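Local coordinates for StiE protein (Stigmatella aurantiaca, PDB 6ECX) that provides the O-methyltransferase domain of a multifunctional polyketide synthase, which binds S-adenosylmethionine as its methyl donor, at residues R74-V79 / V232-E237; C97-D102 / G122-V127; V286-Q291 / K307-L312. All coordinates share one frame; numbering follows the deposited sequence.

Overall arrangement
The chain has the class I methyltransferase fold, a mixed sheet flanked by helices. Interactions 1 and 3 are buried and apolar, and both reach the sheet through the neighbouring strands 226-233 and 283-292. They touch each other: Leu-287 packs on Leu-76, Val-79 and Val-234. Interaction 2 is only partly buried and lies on the opposite side of the chain's centre from the other two. It is nested within the chain loop closed by interaction 1; its segments pack without a direct hydrogen bond and are linked by bonds to the ligand's ribose. The salt bridge from Arg-77 to Asp-102 joins interactions 1 and 2, and both touch S-adenosylmethionine. Interaction 3 stays clear of the ligand.

Interaction 1: residues R74-V79 / V232-E237; sequences RELRRV and VDVSNE. With SAM (S-adenosylmethionine), chain B.
Residues 74-79 are helical and pass beside the end of a strand and the start of the next helix, with CA atoms 7.9 Å apart at Val-79 and Val-232. Two apolar pairs make the contact. CG1 of Val-79 stands anti to the backbone N (chi1 -178°), which brings this methyl against the branched head of Val-232. It lies 4.0 Å from Val-232 CG1 and 4.1 Å from Val-232 CB. The two side chains cross at about a right angle. One helical turn earlier, Leu-76 CD1 meets Val-234 CG2 at 4.2 Å. No hydrogen bond joins the segments.

Polar groups of the helix are engaged elsewhere. Arg-78 grips Glu-75 side-on with NE and NH2, one nitrogen to each carboxylate oxygen. Arg-77 leads away to the ligand. Its chain bends at chi2 (78°) and then runs straight, placing NH2 2.9 Å from O of S-adenosylmethionine. The same nitrogen forms a salt bridge with Asp-102. In 232-237, Asp-233 OD1 accepts from Ser-235 N, which makes an Asx turn leading into helix 235-242, and also from Ser-235 OG.

The contact thus lays helix 64-80 against the sheet of the methyltransferase fold. Strand 283-292 adds Leu-287 beside Val-79, and Val-232 is paired with Leu-287 through the backbone.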
loop_
_atom_site.group_PDB
_atom_site.type_symbol
_atom_site.label_atom_id
_atom_site.label_comp_id
_atom_site.label_asym_id
_atom_site.label_seq_id
_atom_site.Cartn_x
_atom_site.Cartn_y
_atom_site.Cartn_z
ATOM N N ARG A 74 4.387 10.328 -4.610
ATOM C CA ARG A 74 4.131 11.236 -3.500
ATOM C C ARG A 74 2.651 11.606 -3.422
ATOM O O ARG A 74 2.090 11.736 -2.324
ATOM C CB ARG A 74 5.001 12.485 -3.634
ATOM C CG ARG A 74 6.460 12.230 -3.306
ATOM C CD ARG A 74 7.240 13.526 -3.161
ATOM N NE ARG A 74 7.549 14.129 -4.454
ATOM C CZ ARG A 74 8.580 13.769 -5.213
ATOM N NH1 ARG A 74 9.401 12.806 -4.812
ATOM N NH2 ARG A 74 8.788 14.368 -6.374
ATOM N N GLU A 75 1.999 11.755 -4.575
ATOM C CA GLU A 75 0.576 12.077 -4.586
ATOM C C GLU A 75 -0.267 10.932 -4.022
ATOM O O GLU A 75 -1.244 11.167 -3.299
ATOM C CB GLU A 75 0.144 12.419 -6.011
ATOM C CG GLU A 75 -1.360 12.566 -6.207
ATOM C CD GLU A 75 -1.957 13.780 -5.508
ATOM O OE1 GLU A 75 -1.199 14.579 -4.913
ATOM O OE2 GLU A 75 -3.200 13.927 -5.567
ATOM N N LEU A 76 0.083 9.684 -4.351
ATOM C CA LEU A 76 -0.588 8.549 -3.723
ATOM C C LEU A 76 -0.472 8.631 -2.204
ATOM O O LEU A 76 -1.462 8.459 -1.477
ATOM C CB LEU A 76 0.011 7.240 -4.240
ATOM C CG LEU A 76 -0.571 5.965 -3.635
ATOM C CD1 LEU A 76 -1.838 5.567 -4.375
ATOM C CD2 LEU A 76 0.454 4.861 -3.730
ATOM N N ARG A 77 0.733 8.941 -1.714
ATOM C CA ARG A 77 0.959 9.081 -0.279
ATOM C C ARG A 77 0.157 10.242 0.317
ATOM O O ARG A 77 -0.365 10.132 1.433
ATOM C CB ARG A 77 2.445 9.299 -0.009
ATOM C CG ARG A 77 3.187 8.081 0.498
ATOM C CD ARG A 77 3.495 7.138 -0.624
ATOM N NE ARG A 77 4.113 5.900 -0.154
ATOM C CZ ARG A 77 4.439 4.897 -0.959
ATOM N NH1 ARG A 77 4.202 5.005 -2.260
ATOM N NH2 ARG A 77 4.992 3.796 -0.471
ATOM N N ARG A 78 0.103 11.381 -0.386
ATOM C CA ARG A 78 -0.651 12.531 0.106
ATOM C C ARG A 78 -2.097 12.139 0.382
ATOM O O ARG A 78 -2.642 12.451 1.444
ATOM C CB ARG A 78 -0.580 13.693 -0.893
ATOM C CG ARG A 78 -1.145 15.022 -0.358
ATOM C CD ARG A 78 -1.099 16.127 -1.421
ATOM N NE ARG A 78 -2.020 15.842 -2.520
ATOM C CZ ARG A 78 -3.264 16.306 -2.592
ATOM N NH1 ARG A 78 -3.735 17.091 -1.631
ATOM N NH2 ARG A 78 -4.037 15.979 -3.618
ATOM N N VAL A 79 -2.705 11.377 -0.528
ATOM C CA VAL A 79 -4.095 10.963 -0.341
ATOM C C VAL A 79 -4.212 9.913 0.765
ATOM O O VAL A 79 -5.137 9.967 1.590
ATOM C CB VAL A 79 -4.689 10.461 -1.665
ATOM C CG1 VAL A 79 -6.154 10.071 -1.470
ATOM C CG2 VAL A 79 -4.550 11.532 -2.746
ATOM N N VAL A 232 -10.819 6.258 -0.568
ATOM C CA VAL A 232 -10.695 6.933 -1.857
ATOM C C VAL A 232 -10.305 5.900 -2.916
ATOM O O VAL A 232 -9.364 5.118 -2.722
ATOM C CB VAL A 232 -9.676 8.086 -1.789
ATOM C CG1 VAL A 232 -9.438 8.681 -3.182
ATOM C CG2 VAL A 232 -10.180 9.196 -0.840
ATOM N N ASP A 233 -11.021 5.912 -4.035
ATOM C CA ASP A 233 -10.801 4.993 -5.140
ATOM C C ASP A 233 -9.914 5.701 -6.162
ATOM O O ASP A 233 -10.353 6.645 -6.830
ATOM C CB ASP A 233 -12.143 4.586 -5.740
ATOM C CG ASP A 233 -12.013 3.561 -6.843
ATOM O OD1 ASP A 233 -10.890 3.200 -7.234
ATOM O OD2 ASP A 233 -13.065 3.120 -7.334
ATOM N N VAL A 234 -8.666 5.259 -6.275
ATOM C CA VAL A 234 -7.739 5.830 -7.242
ATOM C C VAL A 234 -7.497 4.875 -8.416
ATOM O O VAL A 234 -6.479 4.987 -9.104
ATOM C CB VAL A 234 -6.417 6.246 -6.575
ATOM C CG1 VAL A 234 -6.653 7.340 -5.524
ATOM C CG2 VAL A 234 -5.743 5.044 -5.920
ATOM N N SER A 235 -8.426 3.941 -8.650
ATOM C CA SER A 235 -8.296 2.988 -9.758
ATOM C C SER A 235 -8.011 3.691 -11.079
ATOM O O SER A 235 -7.148 3.252 -11.860
ATOM C CB SER A 235 -9.573 2.151 -9.892
ATOM O OG SER A 235 -9.840 1.415 -8.711
ATOM N N ASN A 236 -8.738 4.780 -11.350
ATOM C CA ASN A 236 -8.615 5.457 -12.640
ATOM C C ASN A 236 -7.237 6.084 -12.806
ATOM O O ASN A 236 -6.674 6.086 -13.910
ATOM C CB ASN A 236 -9.703 6.523 -12.777
ATOM C CG ASN A 236 -9.481 7.430 -13.981
ATOM O OD1 ASN A 236 -9.770 7.051 -15.109
ATOM N ND2 ASN A 236 -8.957 8.630 -13.740
ATOM N N GLU A 237 -6.678 6.613 -11.714
ATOM C CA GLU A 237 -5.415 7.329 -11.786
ATOM C C GLU A 237 -4.228 6.383 -11.746
ATOM O O GLU A 237 -3.176 6.684 -12.324
ATOM C CB GLU A 237 -5.322 8.338 -10.639
ATOM C CG GLU A 237 -6.322 9.495 -10.779
ATOM C CD GLU A 237 -7.762 9.082 -10.510
ATOM O OE1 GLU A 237 -7.974 8.148 -9.707
ATOM O OE2 GLU A 237 -8.682 9.693 -11.101
HETATM N N SAM B . 4.991 -0.770 1.769
HETATM C CA SAM B . 6.206 -0.714 0.966
HETATM C C SAM B . 6.100 0.365 -0.103
HETATM O O SAM B . 5.004 0.863 -0.343
HETATM O OXT SAM B . 7.080 0.765 -0.740
HETATM C CB SAM B . 6.473 -2.067 0.329
HETATM C CG SAM B . 5.286 -2.665 -0.413
HETATM S SD SAM B . 5.793 -4.165 -1.295
HETATM C CE SAM B . 4.667 -4.126 -2.713
HETATM C "C5'" SAM B . 5.189 -5.486 -0.214
HETATM C "C4'" SAM B . 5.989 -5.599 1.086
HETATM O "O4'" SAM B . 5.343 -6.419 2.049
HETATM C "C3'" SAM B . 7.392 -6.179 0.938
HETATM O "O3'" SAM B . 8.243 -5.336 1.693
HETATM C "C2'" SAM B . 7.325 -7.542 1.615
HETATM O "O2'" SAM B . 8.537 -7.955 2.216
HETATM C "C1'" SAM B . 6.278 -7.269 2.686
HETATM N N9 SAM B . 5.583 -8.453 3.230
HETATM C C8 SAM B . 4.876 -9.386 2.510
HETATM N N7 SAM B . 4.356 -10.292 3.377
HETATM C C5 SAM B . 4.724 -9.962 4.636
HETATM C C6 SAM B . 4.475 -10.532 5.871
HETATM N N6 SAM B . 3.741 -11.639 5.981
HETATM N N1 SAM B . 4.991 -9.948 7.018
HETATM C C2 SAM B . 5.743 -8.799 6.934
HETATM N N3 SAM B . 5.981 -8.239 5.697
HETATM C C4 SAM B . 5.491 -8.804 4.562
#

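Interaction 2: residues C97-D102 / G122-V127; sequences CGHGSD and GKQAEV. With SAM (S-adenosylmethionine), chain B.
Gln-124 of helix 122-134 packs on Gly-98 and His-99 in the glycine-rich loop of the Rossmann-like methyltransferase fold. This loop follows the first strand and leads into helix 101-109. It makes a type II' turn from Cys-97 to Gly-100.

The bond from CA to CB of Gln-124 is directed toward the loop. Its CB lies 3.5 Å from the carbonyl oxygen of Gly-98. CG lies 3.9 Å from that same Gly-98 oxygen and 4.1 Å from CE1 of the His-99 ring. With CG anti to the carbonyl carbon (chi1 -70°) and the chain extended beyond it, the amide reaches the ribose. CD comes to 3.5 Å from O3' of S-adenosylmethionine. OE1 is the gripping atom: it accepts from O3' at 2.6 Å and from O2' at 3.1 Å. Thr-119 OG1 is a further hydrogen-bond partner of OE1. NE2 lies beside O3' without a hydrogen bond to it. The amide plane is turned 71° from the His-99 ring.

O3' is also reached by the backbone N of Gly-98, in a weak bond bent to 125°. Gly-98 has a positive phi, and its CA packs close to CB of the ligand. O3' is thus shared by loop and helix, whereas of the two only the helix takes O2'.

His-99 also packs on Val-127: its ND1 is buried against CG1 of Val-127, 4.2 Å away, with no hydrogen-bond partner in the model.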
loop_
_atom_site.group_PDB
_atom_site.type_symbol
_atom_site.label_atom_id
_atom_site.label_comp_id
_atom_site.label_asym_id
_atom_site.label_seq_id
_atom_site.Cartn_x
_atom_site.Cartn_y
_atom_site.Cartn_z
ATOM N N CYS A 97 7.385 -3.119 5.242
ATOM C CA CYS A 97 8.028 -1.817 5.092
ATOM C C CYS A 97 8.937 -1.690 3.868
ATOM O O CYS A 97 9.525 -0.617 3.677
ATOM C CB CYS A 97 8.808 -1.478 6.370
ATOM S SG CYS A 97 10.158 -2.623 6.791
ATOM N N GLY A 98 9.040 -2.712 3.023
ATOM C CA GLY A 98 9.786 -2.558 1.776
ATOM C C GLY A 98 11.222 -2.103 1.996
ATOM O O GLY A 98 11.987 -2.717 2.751
ATOM N N HIS A 99 11.605 -1.017 1.316
ATOM C CA HIS A 99 12.929 -0.413 1.449
ATOM C C HIS A 99 12.954 0.721 2.465
ATOM O O HIS A 99 13.933 1.476 2.512
ATOM C CB HIS A 99 13.422 0.102 0.093
ATOM C CG HIS A 99 13.661 -0.980 -0.914
ATOM N ND1 HIS A 99 14.153 -2.220 -0.569
ATOM C CD2 HIS A 99 13.472 -1.010 -2.255
ATOM C CE1 HIS A 99 14.257 -2.967 -1.654
ATOM N NE2 HIS A 99 13.848 -2.256 -2.690
ATOM N N GLY A 100 11.897 0.867 3.263
ATOM C CA GLY A 100 11.888 1.786 4.385
ATOM C C GLY A 100 11.615 3.236 4.057
ATOM O O GLY A 100 11.678 4.074 4.973
ATOM N N SER A 101 11.275 3.560 2.806
ATOM C CA SER A 101 11.090 4.961 2.413
ATOM C C SER A 101 9.987 5.648 3.226
ATOM O O SER A 101 10.151 6.789 3.682
ATOM C CB SER A 101 10.782 5.037 0.917
ATOM O OG SER A 101 11.855 4.492 0.166
ATOM N N ASP A 102 8.852 4.973 3.409
ATOM C CA ASP A 102 7.744 5.577 4.152
ATOM C C ASP A 102 8.134 5.871 5.597
ATOM O O ASP A 102 7.860 6.961 6.116
ATOM C CB ASP A 102 6.530 4.661 4.089
ATOM C CG ASP A 102 5.881 4.659 2.719
ATOM O OD1 ASP A 102 5.546 5.756 2.218
ATOM O OD2 ASP A 102 5.706 3.569 2.140
ATOM N N GLY A 122 14.868 -10.799 4.121
ATOM C CA GLY A 122 16.150 -10.488 4.736
ATOM C C GLY A 122 16.898 -9.391 4.003
ATOM O O GLY A 122 17.497 -8.509 4.627
ATOM N N LYS A 123 16.881 -9.431 2.668
ATOM C CA LYS A 123 17.568 -8.409 1.883
ATOM C C LYS A 123 16.979 -7.034 2.167
ATOM O O LYS A 123 17.710 -6.067 2.411
ATOM C CB LYS A 123 17.476 -8.738 0.389
ATOM C CG LYS A 123 18.300 -7.829 -0.523
ATOM C CD LYS A 123 17.825 -7.899 -1.981
ATOM C CE LYS A 123 18.015 -9.285 -2.602
ATOM N NZ LYS A 123 17.327 -9.407 -3.924
ATOM N N GLN A 124 15.649 -6.937 2.157
ATOM C CA GLN A 124 14.997 -5.664 2.448
ATOM C C GLN A 124 15.332 -5.163 3.848
ATOM O O GLN A 124 15.514 -3.958 4.048
ATOM C CB GLN A 124 13.491 -5.801 2.271
ATOM C CG GLN A 124 13.058 -5.958 0.814
ATOM C CD GLN A 124 11.540 -5.966 0.644
ATOM O OE1 GLN A 124 10.791 -5.969 1.624
ATOM N NE2 GLN A 124 11.085 -5.977 -0.604
ATOM N N ALA A 125 15.421 -6.066 4.828
ATOM C CA ALA A 125 15.736 -5.649 6.195
ATOM C C ALA A 125 17.122 -5.008 6.271
ATOM O O ALA A 125 17.304 -3.947 6.880
ATOM C CB ALA A 125 15.653 -6.849 7.138
ATOM N N GLU A 126 18.118 -5.655 5.669
ATOM C CA GLU A 126 19.467 -5.090 5.626
ATOM C C GLU A 126 19.461 -3.704 5.000
ATOM O O GLU A 126 20.086 -2.773 5.518
ATOM C CB GLU A 126 20.404 -6.018 4.846
ATOM C CG GLU A 126 20.594 -7.359 5.479
ATOM C CD GLU A 126 21.374 -8.307 4.582
ATOM O OE1 GLU A 126 21.823 -7.869 3.499
ATOM O OE2 GLU A 126 21.542 -9.479 4.971
ATOM N N VAL A 127 18.753 -3.548 3.881
ATOM C CA VAL A 127 18.679 -2.247 3.225
ATOM C C VAL A 127 18.032 -1.222 4.152
ATOM O O VAL A 127 18.573 -0.132 4.371
ATOM C CB VAL A 127 17.918 -2.358 1.893
ATOM C CG1 VAL A 127 17.653 -0.974 1.304
ATOM C CG2 VAL A 127 18.697 -3.238 0.916
HETATM N N SAM B . 4.991 -0.770 1.769
HETATM C CA SAM B . 6.206 -0.714 0.966
HETATM C C SAM B . 6.100 0.365 -0.103
HETATM O O SAM B . 5.004 0.863 -0.343
HETATM O OXT SAM B . 7.080 0.765 -0.740
HETATM C CB SAM B . 6.473 -2.067 0.329
HETATM C CG SAM B . 5.286 -2.665 -0.413
HETATM S SD SAM B . 5.793 -4.165 -1.295
HETATM C CE SAM B . 4.667 -4.126 -2.713
HETATM C "C5'" SAM B . 5.189 -5.486 -0.214
HETATM C "C4'" SAM B . 5.989 -5.599 1.086
HETATM O "O4'" SAM B . 5.343 -6.419 2.049
HETATM C "C3'" SAM B . 7.392 -6.179 0.938
HETATM O "O3'" SAM B . 8.243 -5.336 1.693
HETATM C "C2'" SAM B . 7.325 -7.542 1.615
HETATM O "O2'" SAM B . 8.537 -7.955 2.216
HETATM C "C1'" SAM B . 6.278 -7.269 2.686
HETATM N N9 SAM B . 5.583 -8.453 3.230
HETATM C C8 SAM B . 4.876 -9.386 2.510
HETATM N N7 SAM B . 4.356 -10.292 3.377
HETATM C C5 SAM B . 4.724 -9.962 4.636
HETATM C C6 SAM B . 4.475 -10.532 5.871
HETATM N N6 SAM B . 3.741 -11.639 5.981
HETATM N N1 SAM B . 4.991 -9.948 7.018
HETATM C C2 SAM B . 5.743 -8.799 6.934
HETATM N N3 SAM B . 5.981 -8.239 5.697
HETATM C C4 SAM B . 5.491 -8.804 4.562
#

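Interaction 3: residues V286-Q291 / K307-L312; sequences VLFHVQ and KQFEQL
A backbone bond from Glu-310 N to Lys-307 O, 3.2 Å long, is the shortest polar bond within these segments; it closes the turn that carries Phe-309 against Phe-288. The contact between the segments is itself apolar and has two pairs. In the first, CE1 of Phe-309 comes to the edge of the Phe-288 ring, near its plane, and lies 3.7 Å from Phe-288 CE2. CZ of Phe-309 is a little farther from the same carbon, at 4.2 Å. The two side chains cross at about a right angle. With CG of Phe-288 anti to the carbonyl carbon (chi1 -59°), the ring is swung to where its edge meets Phe-309. One face of this ring carries Val-286 CG1, 3.8 Å above the plane and over its centre, so the strand itself packs the ring.

In the second pair, the other methyl of Val-286 does the work: CG2 meets Leu-312 CD1 at 4.0 Å, again with the side chains crossing.

Helix 214-222 borders this cluster. Its Trp-217 meets both Phe-288 and Phe-309, and Arg-214 NE bonds to the carbonyl oxygen of Phe-309. The contact therefore joins strand 283-292 of the sheet to residues 309-312. With no hydrogen bond or salt bridge between the segments, their fit rests on shape and the burial of hydrocarbon.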
loop_
_atom_site.group_PDB
_atom_site.type_symbol
_atom_site.label_atom_id
_atom_site.label_comp_id
_atom_site.label_asym_id
_atom_site.label_seq_id
_atom_site.Cartn_x
_atom_site.Cartn_y
_atom_site.Cartn_z
ATOM N N VAL A 286 -7.767 0.911 -3.623
ATOM C CA VAL A 286 -8.502 1.689 -2.629
ATOM C C VAL A 286 -7.547 2.131 -1.535
ATOM O O VAL A 286 -6.679 1.362 -1.107
ATOM C CB VAL A 286 -9.674 0.874 -2.045
ATOM C CG1 VAL A 286 -10.343 1.653 -0.922
ATOM C CG2 VAL A 286 -10.685 0.533 -3.158
ATOM N N LEU A 287 -7.700 3.375 -1.086
ATOM C CA LEU A 287 -6.873 3.928 -0.025
ATOM C C LEU A 287 -7.778 4.048 1.211
ATOM O O LEU A 287 -8.629 4.944 1.284
ATOM C CB LEU A 287 -6.279 5.270 -0.453
ATOM C CG LEU A 287 -5.656 5.322 -1.862
ATOM C CD1 LEU A 287 -5.160 6.721 -2.200
ATOM C CD2 LEU A 287 -4.517 4.314 -2.009
ATOM N N PHE A 288 -7.587 3.126 2.161
ATOM C CA PHE A 288 -8.436 2.968 3.333
ATOM C C PHE A 288 -7.959 3.893 4.448
ATOM O O PHE A 288 -6.758 3.971 4.729
ATOM C CB PHE A 288 -8.393 1.535 3.872
ATOM C CG PHE A 288 -8.829 0.463 2.890
ATOM C CD1 PHE A 288 -7.951 -0.012 1.916
ATOM C CD2 PHE A 288 -10.077 -0.132 3.005
ATOM C CE1 PHE A 288 -8.339 -1.022 1.048
ATOM C CE2 PHE A 288 -10.473 -1.142 2.149
ATOM C CZ PHE A 288 -9.604 -1.589 1.163
ATOM N N HIS A 289 -8.900 4.559 5.111
ATOM C CA HIS A 289 -8.628 5.198 6.397
ATOM C C HIS A 289 -9.523 4.542 7.444
ATOM O O HIS A 289 -10.752 4.625 7.350
ATOM C CB HIS A 289 -8.872 6.707 6.347
ATOM C CG HIS A 289 -8.475 7.420 7.604
ATOM N ND1 HIS A 289 -9.366 7.693 8.619
ATOM C CD2 HIS A 289 -7.275 7.889 8.023
ATOM C CE1 HIS A 289 -8.739 8.304 9.608
ATOM N NE2 HIS A 289 -7.469 8.441 9.269
ATOM N N VAL A 290 -8.904 3.906 8.434
ATOM C CA VAL A 290 -9.566 3.031 9.394
ATOM C C VAL A 290 -9.202 3.503 10.798
ATOM O O VAL A 290 -8.070 3.939 11.040
ATOM C CB VAL A 290 -9.119 1.568 9.165
ATOM C CG1 VAL A 290 -9.717 0.605 10.192
ATOM C CG2 VAL A 290 -9.453 1.136 7.706
ATOM N N GLN A 291 -10.148 3.401 11.736
ATOM C CA GLN A 291 -9.881 3.765 13.125
ATOM C C GLN A 291 -10.196 2.593 14.057
ATOM O O GLN A 291 -11.207 1.919 13.898
ATOM C CB GLN A 291 -10.685 5.009 13.541
ATOM C CG GLN A 291 -10.309 5.503 14.946
ATOM C CD GLN A 291 -11.133 6.687 15.394
ATOM O OE1 GLN A 291 -12.193 6.959 14.846
ATOM N NE2 GLN A 291 -10.620 7.429 16.359
ATOM N N LYS A 307 -21.908 0.284 5.058
ATOM C CA LYS A 307 -22.357 1.521 4.433
ATOM C C LYS A 307 -21.181 2.277 3.829
ATOM O O LYS A 307 -21.264 2.773 2.701
ATOM C CB LYS A 307 -23.100 2.375 5.463
ATOM C CG LYS A 307 -23.974 3.476 4.892
ATOM C CD LYS A 307 -24.744 4.179 6.010
ATOM C CE LYS A 307 -25.440 5.448 5.525
ATOM N NZ LYS A 307 -25.887 6.313 6.665
ATOM N N GLN A 308 -20.054 2.327 4.548
ATOM C CA GLN A 308 -18.884 3.061 4.076
ATOM C C GLN A 308 -18.220 2.376 2.882
ATOM O O GLN A 308 -17.621 3.050 2.037
ATOM C CB GLN A 308 -17.889 3.216 5.233
ATOM C CG GLN A 308 -17.157 4.539 5.275
ATOM C CD GLN A 308 -18.092 5.738 5.201
ATOM O OE1 GLN A 308 -19.096 5.807 5.908
ATOM N NE2 GLN A 308 -17.763 6.688 4.329
ATOM N N PHE A 309 -18.300 1.046 2.801
ATOM C CA PHE A 309 -17.726 0.329 1.666
ATOM C C PHE A 309 -18.499 0.577 0.374
ATOM O O PHE A 309 -17.973 0.306 -0.710
ATOM C CB PHE A 309 -17.686 -1.178 1.943
ATOM C CG PHE A 309 -16.401 -1.669 2.572
ATOM C CD1 PHE A 309 -15.201 -1.644 1.862
ATOM C CD2 PHE A 309 -16.406 -2.201 3.851
ATOM C CE1 PHE A 309 -14.023 -2.115 2.435
ATOM C CE2 PHE A 309 -15.230 -2.673 4.433
ATOM C CZ PHE A 309 -14.040 -2.635 3.718
ATOM N N GLU A 310 -19.730 1.070 0.465
ATOM C CA GLU A 310 -20.543 1.375 -0.704
ATOM C C GLU A 310 -20.478 2.844 -1.096
ATOM O O GLU A 310 -21.132 3.246 -2.057
ATOM C CB GLU A 310 -22.000 0.979 -0.447
ATOM C CG GLU A 310 -22.179 -0.457 0.023
ATOM C CD GLU A 310 -23.560 -0.720 0.611
ATOM O OE1 GLU A 310 -24.312 0.252 0.860
ATOM O OE2 GLU A 310 -23.888 -1.908 0.827
ATOM N N GLN A 311 -19.718 3.653 -0.372
ATOM C CA GLN A 311 -19.577 5.069 -0.676
ATOM C C GLN A 311 -18.116 5.446 -0.843
ATOM O O GLN A 311 -17.676 6.491 -0.353
ATOM C CB GLN A 311 -20.225 5.929 0.402
ATOM C CG GLN A 311 -21.735 5.915 0.326
ATOM C CD GLN A 311 -22.375 6.269 1.642
ATOM O OE1 GLN A 311 -21.700 6.721 2.573
ATOM N NE2 GLN A 311 -23.683 6.053 1.740
ATOM N N LEU A 312 -17.342 4.597 -1.531
ATOM C CA LEU A 312 -15.981 4.961 -1.903
ATOM C C LEU A 312 -15.994 6.282 -2.659
ATOM O O LEU A 312 -16.865 6.525 -3.502
ATOM C CB LEU A 312 -15.351 3.880 -2.786
ATOM C CG LEU A 312 -15.398 2.425 -2.335
ATOM C CD1 LEU A 312 -14.586 1.578 -3.279
ATOM C CD2 LEU A 312 -14.898 2.261 -0.903
#